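Local coordinates for uncharacterized hypothetical protein FTT_1539c (Francisella tularensis subsp. tularensis, PDB 4QVR) that is of unknown function but belongs to the DUF6844 family and carries a probable signal sequence, consistent with export from the cytoplasm, at residues M280-D283 and I284-N288; K239-T242 and T243-N247; R431-P435 and G436-I440; E310-M313 and G314-G317; Q108-L111 and R112-Y115. All blocks are in the same frame, centred on the assembly; numbering follows the deposited sequence.

How the interactions relate
All five contacts are local, each formed within one continuous piece of chain, and no active site or ligand is known against which to place them. Interactions 3 and 4 are the pair that touch: Leu-434 CD2 lies 3.5 Å from Met-313 CE, and Tyr-432 CD2 lies 3.7 Å from Met-313 SE, so the 431-440 hairpin packs on the 310-317 turn. Interactions 1 and 2 are on successive helices of the family region, with centres 19 Å apart and nearest atoms about 8 Å apart. Interaction 2 lies across the chain's centre from interactions 3 and 4. Interaction 5 stands apart, its nearest atoms about 12 Å from those of interactions 1 and 2.

Interaction 1: M280-D283 and I284-N288; sequences MFED and IKHGN
Met-280 O accepts from Ile-284 N at 2.7 Å, and Phe-281 O accepts from Lys-285 N at 2.9 Å, so residues 280-285 are bonded four apart, as in an alpha-helix. The pattern changes at Asp-283. Its carbonyl O receives weak bonds from His-286 N and Asn-288 N, both at 3.2 Å, with N-H...O angles of 134° and 126°. Two bent bonds on one oxygen thus replace the single regular one, and the helical bonding gives way to a loop.

Among the side chains, Met-280 (a selenomethionine) and Ile-284 run side by side in the same direction, one turn apart. Met-280 CG approaches Ile-284 CD1 to 4.0 Å, and its CE comes about as near to the same methyl. With CG1 of Ile-284 placed beside its own backbone N (chi1 -79°), that branch lies along the carbonyl of Met-280, its CG1 3.2 Å from Met-280 O. The bend at the far end of Met-280 brings its methyl over the centre of the Phe-281 ring, although the separation is short enough to leave the exact placement doubtful. On another side of the turn, His-286 reaches back with its ring, and CE1 comes 3.3 Å from Glu-282 O.

The apolar side chains continue into the fold: Met-280 and Phe-281 touch Pro-328 and Ile-330 of strand 328-337, respectively, and Ile-284 touches Pro-450. The whole is the C-terminal end of an amphipathic helix, 275-285, with an apolar side on the protein and a polar last turn that unwinds at the surface.

Interaction 2: K239-T242 and T243-N247; sequences KSLT and TGFGN
Thr-243 turns both of its donors on Lys-239 O. The backbone N binds it at 3.1 Å, and OG1 binds the same oxygen at 3.2 Å from above the carbonyl plane, 39° out of it. The hydroxyl can do this because chi1 of -65° sets OG1 beside the backbone N, facing the preceding turn, while CG2 takes the position anti to that N. Gly-244 follows, its N on Ser-240 O at 3.0 Å; it is itself buried and brings no side chain to the packing.

Phe-245 N meets Leu-241 O at 2.8 Å in a nearly straight bond (168°). Its ring leans back along the helix, so that CD2 comes 3.0 Å from that same oxygen and CE2 reaches Leu-241 CB at 4.2 Å. Leu-241 and Phe-245, four apart on the alpha-helix 224-246, share an apolar side of its last turns: both side chains pack on Ile-154 of helix 134-159 and on Ser-381 of helix 374-385, and Phe-245 also on Ala-377. Thr-242, next to this pair, has its OG1 bonded to Ile-238 O, one turn earlier.

Gly-246 N then takes up Thr-242 O at 3.1 Å, and the four-apart bonding runs on to Asn-247, whose side chain is hydrogen-bonded to Lys-278 and Tyr-153.

Interaction 3: R431-P435 and G436-I440; sequences RYKLP and GTENI
Leu-434 N donates to Asn-439 O over 3.0 Å, with an N-H...O angle of 152°; it is the shortest polar bond between the two segments. That oxygen also lies near the CA-H of Lys-433. The bond closes the loop of a beta-hairpin joining strands 424-433 and 440-448. The end-to-end directions of 431-435 and 436-440 differ by 163°, and Lys-433 faces Ile-440 as an antiparallel non-hydrogen-bonded pair.

Inside the loop, Thr-437 makes a small polar bridge. Its OG1, held between the backbone N and the carbonyl carbon by chi1 of 69°, points back across the loop. There it binds Leu-434 O weakly at 3.3 Å and accepts a weak bond from Asn-439 N. Thr-437 N adds another weak bond to Leu-434 O, so one carbonyl draws both donors of a single residue. The fit is tight, for OG1 also lies 3.0 Å from Leu-434 CB. Leu-434 CD1 crosses to Asn-439 CB, and the side chain also touches Val-441 of the second strand and Met-313 outside the hairpin. Gly-436 takes a positive phi in the turn.

On the sheet face that carries Lys-433 and Ile-440, the extended lysine chain passes its CG 3.3 Å from Asn-439 O. Beside it, Ile-440 packs on Arg-431: CG2 touches Arg-431 CG at 3.6 Å and sits over the guanidinium toward its rim, and CD1 lies 3.6 Å from Arg-431 NH1.

Interaction 4: E310-M313 and G314-G317; sequences EDMM and GDYG
Met-312 and Asp-315 are the ends of a buried type I beta turn, which carries the chain from the short helix 309-312 toward strand 318-322. Its defining bond runs from Asp-315 N to Met-312 O at 3.2 Å. The N-H...O angle of 160° is fairly straight, but the donor stands 57° above the carbonyl plane. Water 1 donates to the same oxygen at 2.6 Å and to Asp-315 O at 2.7 Å, and so bridges the two ends of the turn through their carbonyls.

A second bridge lies one residue further on. Water 2 donates to Met-313 O at 2.6 Å and accepts from Tyr-316 OH at 2.5 Å, tying the phenol to the turn. The Tyr-316 ring comes close to the same carbonyl, its CE1 3.4 Å from Met-313 O. Gln-335 NE2 is a further donor to Met-313 O.

The selenomethionine side chain of Met-312, bent at chi2 and chi3, crosses that of Asp-315, and its CE approaches OD2 to 3.9 Å. The carboxylate itself is bound by other partners: OD1 by Ser-81 OG, and OD2 by Lys-307 NZ in a salt bridge. Met-312 and Met-313, both selenomethionines, pack on Trp-430 of strand 424-433.

Each carbonyl of Met-312, Met-313 and Asp-315 thus has a water as partner despite its burial, which suggests that the two waters are part of the turn's hydrogen bonding. The lysine beside Asp-315 would probably help to keep that carboxylate charged.

Interaction 5: Q108-L111 and R112-Y115; sequences QNNL and RDRY
Arg-114 NE donates to Asn-109 O at 3.1 Å with an N-H...O angle of 161°, and the oxygen lies practically in the guanidinium plane. The side chain folds back over the turn to do so: CG stands beside the backbone N (chi1 -61°), and from there the chain is extended to NE. Water 3, also in the guanidinium plane at its edge, accepts from Arg-114 NH2 at 2.8 Å and from Asn-110 ND2 at 3.0 Å. The arginine is therefore joined to the two residues that follow helix 94-108, directly to Asn-109 and through water to Asn-110.

Asn-110 has a positive phi of 51° and is the residue at which helix 94-108 closes in a Schellman motif. Its own carbonyl starts the next turn. Asn-110 O accepts from Asp-113 N at 3.0 Å, the donor well above the carbonyl plane, and weakly from Arg-114 N. Leu-111 O takes the sounder bond from Tyr-115 N at 2.9 Å and a second weak one from Arg-114 N. The Arg-114 amide is thus divided between two carbonyls, as expected in a short, loosely bonded helical turn. Asn-109 ND2 is satisfied by Tyr-105 O of helix 94-108.

On the apolar side Leu-111 CD2 meets Tyr-115 CE2 at 4.1 Å. From here the contact spreads into the fold: Leu-111 packs on Tyr-105 of helix 94-108, Val-118 of strand 117-126 and Val-270 of strand 264-273, while Tyr-115 lies on Leu-73 of helix 67-78 and Ile-272 of strand 264-273.

Interaction 1: M280-D283 and I284-N288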
# COMPACT_ATOMS: atom_id res chain seq x y z
N MSE A 280 1.65 -9.08 14.46
CA MSE A 280 2.08 -10.33 13.85
C MSE A 280 3.43 -10.13 13.21
O MSE A 280 4.33 -10.93 13.41
CB MSE A 280 1.03 -10.74 12.83
CG MSE A 280 1.36 -12.08 12.19
SE MSE A 280 0.53 -12.12 10.41
CE MSE A 280 1.59 -10.77 9.44
N PHE A 281 3.59 -9.05 12.44
CA PHE A 281 4.88 -8.80 11.80
C PHE A 281 6.02 -8.50 12.78
O PHE A 281 7.16 -8.89 12.53
CB PHE A 281 4.79 -7.68 10.79
CG PHE A 281 4.14 -8.08 9.51
CD1 PHE A 281 4.74 -9.02 8.69
CD2 PHE A 281 2.94 -7.50 9.10
CE1 PHE A 281 4.15 -9.39 7.49
CE2 PHE A 281 2.36 -7.86 7.90
CZ PHE A 281 2.96 -8.80 7.09
N GLU A 282 5.72 -7.81 13.87
CA GLU A 282 6.75 -7.52 14.86
C GLU A 282 7.17 -8.83 15.53
O GLU A 282 8.35 -9.04 15.80
CB GLU A 282 6.24 -6.51 15.89
CG GLU A 282 7.29 -6.12 16.92
CD GLU A 282 6.73 -5.24 18.02
OE1 GLU A 282 7.45 -5.02 19.03
OE2 GLU A 282 5.57 -4.77 17.88
N ASP A 283 6.20 -9.69 15.81
CA ASP A 283 6.45 -11.01 16.42
C ASP A 283 7.16 -11.91 15.41
O ASP A 283 8.00 -12.72 15.79
CB ASP A 283 5.15 -11.67 16.88
CG ASP A 283 4.49 -10.92 18.03
OD1 ASP A 283 5.16 -10.09 18.68
OD2 ASP A 283 3.29 -11.17 18.29
N ILE A 284 6.80 -11.78 14.14
CA ILE A 284 7.47 -12.53 13.09
C ILE A 284 8.93 -12.08 13.01
O ILE A 284 9.82 -12.90 12.79
CB ILE A 284 6.78 -12.36 11.72
CG1 ILE A 284 5.54 -13.27 11.66
CG2 ILE A 284 7.71 -12.72 10.57
CD1 ILE A 284 4.79 -13.20 10.36
N LYS A 285 9.18 -10.80 13.23
CA LYS A 285 10.53 -10.26 13.20
C LYS A 285 11.47 -11.12 14.08
O LYS A 285 12.64 -11.30 13.72
CB LYS A 285 10.51 -8.75 13.43
CG LYS A 285 11.85 -8.04 13.23
CD LYS A 285 12.51 -8.38 11.89
CE LYS A 285 11.57 -8.14 10.72
NZ LYS A 285 11.06 -6.74 10.68
N HIS A 286 10.99 -11.63 15.22
CA HIS A 286 11.80 -12.50 16.09
C HIS A 286 10.91 -13.52 16.84
O HIS A 286 11.07 -14.73 16.65
CB HIS A 286 12.68 -11.55 16.93
CG HIS A 286 11.93 -10.43 17.59
ND1 HIS A 286 11.61 -9.26 16.93
CD2 HIS A 286 11.46 -10.28 18.85
CE1 HIS A 286 10.96 -8.46 17.75
NE2 HIS A 286 10.86 -9.05 18.92
N GLY A 287 9.99 -13.04 17.68
CA GLY A 287 9.20 -13.87 18.60
C GLY A 287 8.88 -15.29 18.15
O GLY A 287 9.60 -16.23 18.50
N ASN A 288 7.80 -15.46 17.38
CA ASN A 288 7.39 -16.78 16.87
C ASN A 288 7.79 -17.00 15.41
O ASN A 288 8.86 -16.57 14.96
CB ASN A 288 5.88 -17.03 17.08
CG ASN A 288 4.98 -16.18 16.17
OD1 ASN A 288 3.88 -15.79 16.57
ND2 ASN A 288 5.43 -15.92 14.94

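Interaction 2: K239-T242 and T243-N247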
# COMPACT_ATOMS: atom_id res chain seq x y z
N LYS A 239 6.33 13.13 17.40
CA LYS A 239 5.71 12.01 18.08
C LYS A 239 4.60 11.43 17.18
O LYS A 239 4.60 10.25 16.89
CB LYS A 239 5.17 12.47 19.43
CG LYS A 239 4.55 11.38 20.29
CD LYS A 239 4.14 11.93 21.66
CE LYS A 239 3.57 10.85 22.57
NZ LYS A 239 2.35 10.20 22.00
N SER A 240 3.69 12.28 16.73
CA SER A 240 2.60 11.89 15.83
C SER A 240 3.04 11.12 14.60
O SER A 240 2.48 10.08 14.28
CB SER A 240 1.87 13.13 15.31
OG SER A 240 1.02 13.63 16.30
N LEU A 241 4.04 11.66 13.91
CA LEU A 241 4.56 11.07 12.69
C LEU A 241 5.25 9.76 12.91
O LEU A 241 5.13 8.85 12.09
CB LEU A 241 5.50 12.05 12.01
CG LEU A 241 4.79 13.27 11.41
CD1 LEU A 241 5.78 14.32 10.92
CD2 LEU A 241 3.87 12.79 10.29
N THR A 242 6.01 9.67 14.00
CA THR A 242 6.71 8.45 14.36
C THR A 242 5.70 7.34 14.61
O THR A 242 5.93 6.21 14.28
CB THR A 242 7.59 8.63 15.61
OG1 THR A 242 8.64 9.56 15.31
CG2 THR A 242 8.25 7.33 16.01
N THR A 243 4.57 7.67 15.22
CA THR A 243 3.57 6.69 15.50
C THR A 243 2.97 6.23 14.17
O THR A 243 2.83 5.03 13.94
CB THR A 243 2.53 7.25 16.47
OG1 THR A 243 3.16 7.51 17.72
CG2 THR A 243 1.39 6.24 16.68
N GLY A 244 2.66 7.20 13.30
CA GLY A 244 2.14 6.94 11.99
C GLY A 244 3.02 6.08 11.09
O GLY A 244 2.51 5.16 10.45
N PHE A 245 4.31 6.39 10.99
CA PHE A 245 5.22 5.57 10.18
C PHE A 245 5.39 4.18 10.79
O PHE A 245 5.46 3.20 10.06
CB PHE A 245 6.59 6.21 10.02
CG PHE A 245 6.60 7.40 9.12
CD1 PHE A 245 6.47 7.24 7.76
CD2 PHE A 245 6.77 8.67 9.62
CE1 PHE A 245 6.50 8.33 6.91
CE2 PHE A 245 6.79 9.76 8.77
CZ PHE A 245 6.65 9.59 7.42
N GLY A 246 5.44 4.10 12.12
CA GLY A 246 5.58 2.81 12.79
C GLY A 246 4.39 1.87 12.54
O GLY A 246 4.54 0.66 12.46
N ASN A 247 3.19 2.43 12.40
CA ASN A 247 1.99 1.64 12.16
C ASN A 247 1.79 1.17 10.73
O ASN A 247 0.85 0.42 10.47
CB ASN A 247 0.76 2.46 12.53
CG ASN A 247 0.69 2.78 13.99
OD1 ASN A 247 1.51 2.33 14.77
ND2 ASN A 247 -0.31 3.56 14.38

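Interaction 3: R431-P435 and G436-I440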
# COMPACT_ATOMS: atom_id res chain seq x y z
N ARG A 431 -3.52 -16.25 -17.76
CA ARG A 431 -3.32 -15.62 -19.02
C ARG A 431 -4.65 -15.04 -19.47
O ARG A 431 -5.70 -15.68 -19.36
CB ARG A 431 -2.85 -16.69 -20.00
CG ARG A 431 -2.61 -16.27 -21.43
CD ARG A 431 -2.18 -17.47 -22.25
NE ARG A 431 -2.15 -17.18 -23.69
CZ ARG A 431 -3.23 -17.08 -24.44
NH1 ARG A 431 -3.12 -16.83 -25.74
NH2 ARG A 431 -4.44 -17.21 -23.90
N TYR A 432 -4.61 -13.83 -19.96
CA TYR A 432 -5.81 -13.20 -20.39
C TYR A 432 -5.56 -12.40 -21.65
O TYR A 432 -4.74 -11.49 -21.66
CB TYR A 432 -6.35 -12.32 -19.27
CG TYR A 432 -7.62 -11.58 -19.65
CD1 TYR A 432 -8.77 -12.28 -19.97
CD2 TYR A 432 -7.65 -10.19 -19.70
CE1 TYR A 432 -9.92 -11.62 -20.33
CE2 TYR A 432 -8.81 -9.52 -20.06
CZ TYR A 432 -9.95 -10.24 -20.37
OH TYR A 432 -11.11 -9.59 -20.71
N LYS A 433 -6.23 -12.77 -22.73
CA LYS A 433 -6.10 -12.03 -23.97
C LYS A 433 -7.08 -10.88 -23.86
O LYS A 433 -8.24 -11.10 -23.53
CB LYS A 433 -6.43 -12.89 -25.18
CG LYS A 433 -6.06 -12.23 -26.49
CD LYS A 433 -6.01 -13.21 -27.65
CE LYS A 433 -5.38 -12.55 -28.87
NZ LYS A 433 -5.12 -13.50 -29.99
N LEU A 434 -6.61 -9.66 -24.07
CA LEU A 434 -7.48 -8.49 -23.99
C LEU A 434 -8.55 -8.57 -25.09
O LEU A 434 -8.26 -9.01 -26.23
CB LEU A 434 -6.66 -7.21 -24.08
CG LEU A 434 -5.62 -6.99 -22.98
CD1 LEU A 434 -4.80 -5.74 -23.26
CD2 LEU A 434 -6.25 -6.91 -21.59
N PRO A 435 -9.81 -8.19 -24.76
CA PRO A 435 -10.90 -8.28 -25.73
C PRO A 435 -10.72 -7.33 -26.90
O PRO A 435 -10.40 -6.16 -26.69
CB PRO A 435 -12.14 -7.89 -24.91
CG PRO A 435 -11.61 -7.02 -23.84
CD PRO A 435 -10.27 -7.60 -23.49
N GLY A 436 -10.89 -7.83 -28.12
CA GLY A 436 -10.75 -7.02 -29.33
C GLY A 436 -9.32 -6.82 -29.82
O GLY A 436 -9.10 -6.65 -31.02
N THR A 437 -8.36 -6.84 -28.90
CA THR A 437 -6.95 -6.65 -29.23
C THR A 437 -6.28 -8.01 -29.41
O THR A 437 -6.90 -9.05 -29.21
CB THR A 437 -6.20 -5.86 -28.13
OG1 THR A 437 -6.09 -6.65 -26.94
CG2 THR A 437 -6.91 -4.54 -27.80
N GLU A 438 -5.00 -7.98 -29.79
CA GLU A 438 -4.21 -9.20 -29.96
C GLU A 438 -3.25 -9.36 -28.79
O GLU A 438 -2.49 -10.32 -28.71
CB GLU A 438 -3.43 -9.15 -31.28
CG GLU A 438 -2.64 -10.42 -31.60
CD GLU A 438 -1.94 -10.36 -32.95
OE1 GLU A 438 -1.25 -11.34 -33.30
OE2 GLU A 438 -2.08 -9.34 -33.66
N ASN A 439 -3.29 -8.41 -27.86
CA ASN A 439 -2.40 -8.44 -26.70
C ASN A 439 -2.84 -9.44 -25.64
O ASN A 439 -4.03 -9.77 -25.50
CB ASN A 439 -2.25 -7.05 -26.09
CG ASN A 439 -1.52 -6.09 -27.01
OD1 ASN A 439 -1.35 -6.35 -28.22
ND2 ASN A 439 -1.07 -4.98 -26.45
N ILE A 440 -1.86 -9.89 -24.87
CA ILE A 440 -2.06 -10.87 -23.86
C ILE A 440 -1.36 -10.43 -22.60
O ILE A 440 -0.24 -9.90 -22.65
CB ILE A 440 -1.45 -12.22 -24.28
CG1 ILE A 440 -1.97 -12.62 -25.67
CG2 ILE A 440 -1.73 -13.31 -23.24
CD1 ILE A 440 -1.23 -13.80 -26.25

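Interaction 4: E310-M313 and G314-G317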
# COMPACT_ATOMS: atom_id res chain seq x y z
N GLU A 310 -9.30 -13.20 -16.34
CA GLU A 310 -10.08 -12.00 -16.26
C GLU A 310 -10.37 -11.67 -14.80
O GLU A 310 -10.31 -10.53 -14.40
CB GLU A 310 -11.39 -12.17 -17.02
CG GLU A 310 -12.21 -10.89 -17.09
CD GLU A 310 -13.59 -11.08 -17.72
OE1 GLU A 310 -14.07 -12.23 -17.81
OE2 GLU A 310 -14.21 -10.06 -18.10
N ASP A 311 -10.67 -12.69 -13.99
CA ASP A 311 -10.95 -12.48 -12.58
C ASP A 311 -9.75 -11.97 -11.81
O ASP A 311 -9.91 -11.47 -10.70
CB ASP A 311 -11.47 -13.77 -11.92
CG ASP A 311 -12.81 -14.26 -12.50
OD1 ASP A 311 -13.64 -13.40 -12.85
OD2 ASP A 311 -13.02 -15.50 -12.59
N MSE A 312 -8.55 -12.09 -12.37
CA MSE A 312 -7.34 -11.67 -11.66
C MSE A 312 -6.78 -10.36 -12.11
O MSE A 312 -5.82 -9.86 -11.52
CB MSE A 312 -6.21 -12.63 -11.98
CG MSE A 312 -6.56 -14.10 -11.85
SE MSE A 312 -6.39 -14.70 -10.00
CE MSE A 312 -4.70 -13.86 -9.42
N MSE A 313 -7.35 -9.80 -13.16
CA MSE A 313 -6.80 -8.59 -13.75
C MSE A 313 -6.72 -7.39 -12.84
O MSE A 313 -5.85 -6.52 -13.04
CB MSE A 313 -7.64 -8.19 -14.95
CG MSE A 313 -7.34 -9.07 -16.15
SE MSE A 313 -5.64 -8.56 -17.05
CE MSE A 313 -6.44 -7.05 -18.05
N GLY A 314 -7.60 -7.34 -11.84
CA GLY A 314 -7.69 -6.19 -10.94
C GLY A 314 -6.90 -6.30 -9.69
O GLY A 314 -6.87 -5.37 -8.91
N ASP A 315 -6.26 -7.46 -9.50
CA ASP A 315 -5.45 -7.75 -8.35
C ASP A 315 -4.00 -7.23 -8.45
O ASP A 315 -3.18 -7.71 -9.24
CB ASP A 315 -5.40 -9.25 -8.14
CG ASP A 315 -6.76 -9.84 -7.74
OD1 ASP A 315 -7.57 -9.14 -7.07
OD2 ASP A 315 -6.99 -11.05 -8.05
N TYR A 316 -3.71 -6.26 -7.59
CA TYR A 316 -2.41 -5.63 -7.48
C TYR A 316 -1.96 -5.63 -5.99
O TYR A 316 -2.81 -5.70 -5.06
CB TYR A 316 -2.50 -4.21 -8.01
CG TYR A 316 -2.55 -4.15 -9.50
CD1 TYR A 316 -3.73 -4.34 -10.19
CD2 TYR A 316 -1.39 -3.92 -10.24
CE1 TYR A 316 -3.76 -4.31 -11.58
CE2 TYR A 316 -1.42 -3.89 -11.63
CZ TYR A 316 -2.61 -4.10 -12.28
OH TYR A 316 -2.67 -4.08 -13.66
N GLY A 317 -0.66 -5.55 -5.78
CA GLY A 317 -0.12 -5.47 -4.43
C GLY A 317 0.02 -6.79 -3.73
O GLY A 317 0.14 -7.84 -4.37
O HOH W 1 -3.28 -9.81 -10.95
O HOH W 2 -4.42 -5.39 -14.84

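Interaction 5: Q108-L111 and R112-Y115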
# COMPACT_ATOMS: atom_id res chain seq x y z
N GLN A 108 -20.80 -2.43 1.59
CA GLN A 108 -21.41 -3.73 1.53
C GLN A 108 -20.70 -4.78 2.35
O GLN A 108 -21.28 -5.82 2.67
CB GLN A 108 -21.56 -4.14 0.08
CG GLN A 108 -22.56 -3.22 -0.62
CD GLN A 108 -22.48 -3.30 -2.11
OE1 GLN A 108 -22.04 -4.31 -2.67
NE2 GLN A 108 -22.91 -2.24 -2.78
N ASN A 109 -19.43 -4.53 2.67
CA ASN A 109 -18.67 -5.42 3.53
C ASN A 109 -18.53 -4.90 4.96
O ASN A 109 -17.85 -5.51 5.76
CB ASN A 109 -17.30 -5.69 2.91
CG ASN A 109 -17.42 -6.49 1.65
OD1 ASN A 109 -17.62 -7.70 1.69
ND2 ASN A 109 -17.33 -5.81 0.52
N ASN A 110 -19.17 -3.78 5.28
CA ASN A 110 -19.16 -3.25 6.64
C ASN A 110 -17.77 -3.14 7.22
O ASN A 110 -17.55 -3.38 8.42
CB ASN A 110 -20.01 -4.16 7.52
CG ASN A 110 -21.35 -4.40 6.91
OD1 ASN A 110 -22.22 -3.55 6.99
ND2 ASN A 110 -21.52 -5.57 6.27
N LEU A 111 -16.83 -2.74 6.36
CA LEU A 111 -15.46 -2.68 6.76
C LEU A 111 -15.17 -1.71 7.86
O LEU A 111 -14.25 -1.93 8.63
CB LEU A 111 -14.52 -2.38 5.57
CG LEU A 111 -14.52 -3.44 4.47
CD1 LEU A 111 -13.52 -3.03 3.41
CD2 LEU A 111 -14.21 -4.81 5.00
N ARG A 112 -15.93 -0.62 7.95
CA ARG A 112 -15.66 0.34 9.02
C ARG A 112 -16.14 -0.13 10.39
O ARG A 112 -15.78 0.45 11.41
CB ARG A 112 -16.21 1.72 8.66
CG ARG A 112 -15.42 2.32 7.50
CD ARG A 112 -15.90 3.71 7.11
NE ARG A 112 -15.29 4.13 5.85
CZ ARG A 112 -14.15 4.79 5.76
NH1 ARG A 112 -13.50 5.15 6.86
NH2 ARG A 112 -13.68 5.11 4.57
N ASP A 113 -16.97 -1.17 10.41
CA ASP A 113 -17.42 -1.78 11.68
C ASP A 113 -16.45 -2.87 12.02
O ASP A 113 -16.39 -3.28 13.16
CB ASP A 113 -18.79 -2.40 11.53
CG ASP A 113 -19.86 -1.38 11.35
OD1 ASP A 113 -19.72 -0.30 11.96
OD2 ASP A 113 -20.84 -1.65 10.63
N ARG A 114 -15.68 -3.33 11.03
CA ARG A 114 -14.71 -4.39 11.26
C ARG A 114 -13.31 -3.88 11.58
O ARG A 114 -12.60 -4.56 12.30
CB ARG A 114 -14.62 -5.31 10.07
CG ARG A 114 -15.91 -5.99 9.72
CD ARG A 114 -15.72 -6.86 8.50
NE ARG A 114 -17.00 -7.41 8.04
CZ ARG A 114 -17.60 -8.47 8.52
NH1 ARG A 114 -17.10 -9.14 9.53
NH2 ARG A 114 -18.76 -8.87 7.99
N TYR A 115 -12.90 -2.72 11.04
CA TYR A 115 -11.53 -2.22 11.29
C TYR A 115 -11.55 -0.81 11.84
O TYR A 115 -12.48 -0.05 11.57
CB TYR A 115 -10.68 -2.31 10.03
CG TYR A 115 -10.65 -3.70 9.49
CD1 TYR A 115 -9.86 -4.68 10.10
CD2 TYR A 115 -11.44 -4.07 8.40
CE1 TYR A 115 -9.86 -5.99 9.63
CE2 TYR A 115 -11.43 -5.37 7.92
CZ TYR A 115 -10.65 -6.32 8.55
OH TYR A 115 -10.64 -7.61 8.09
O HOH W 3 -20.20 -8.14 5.65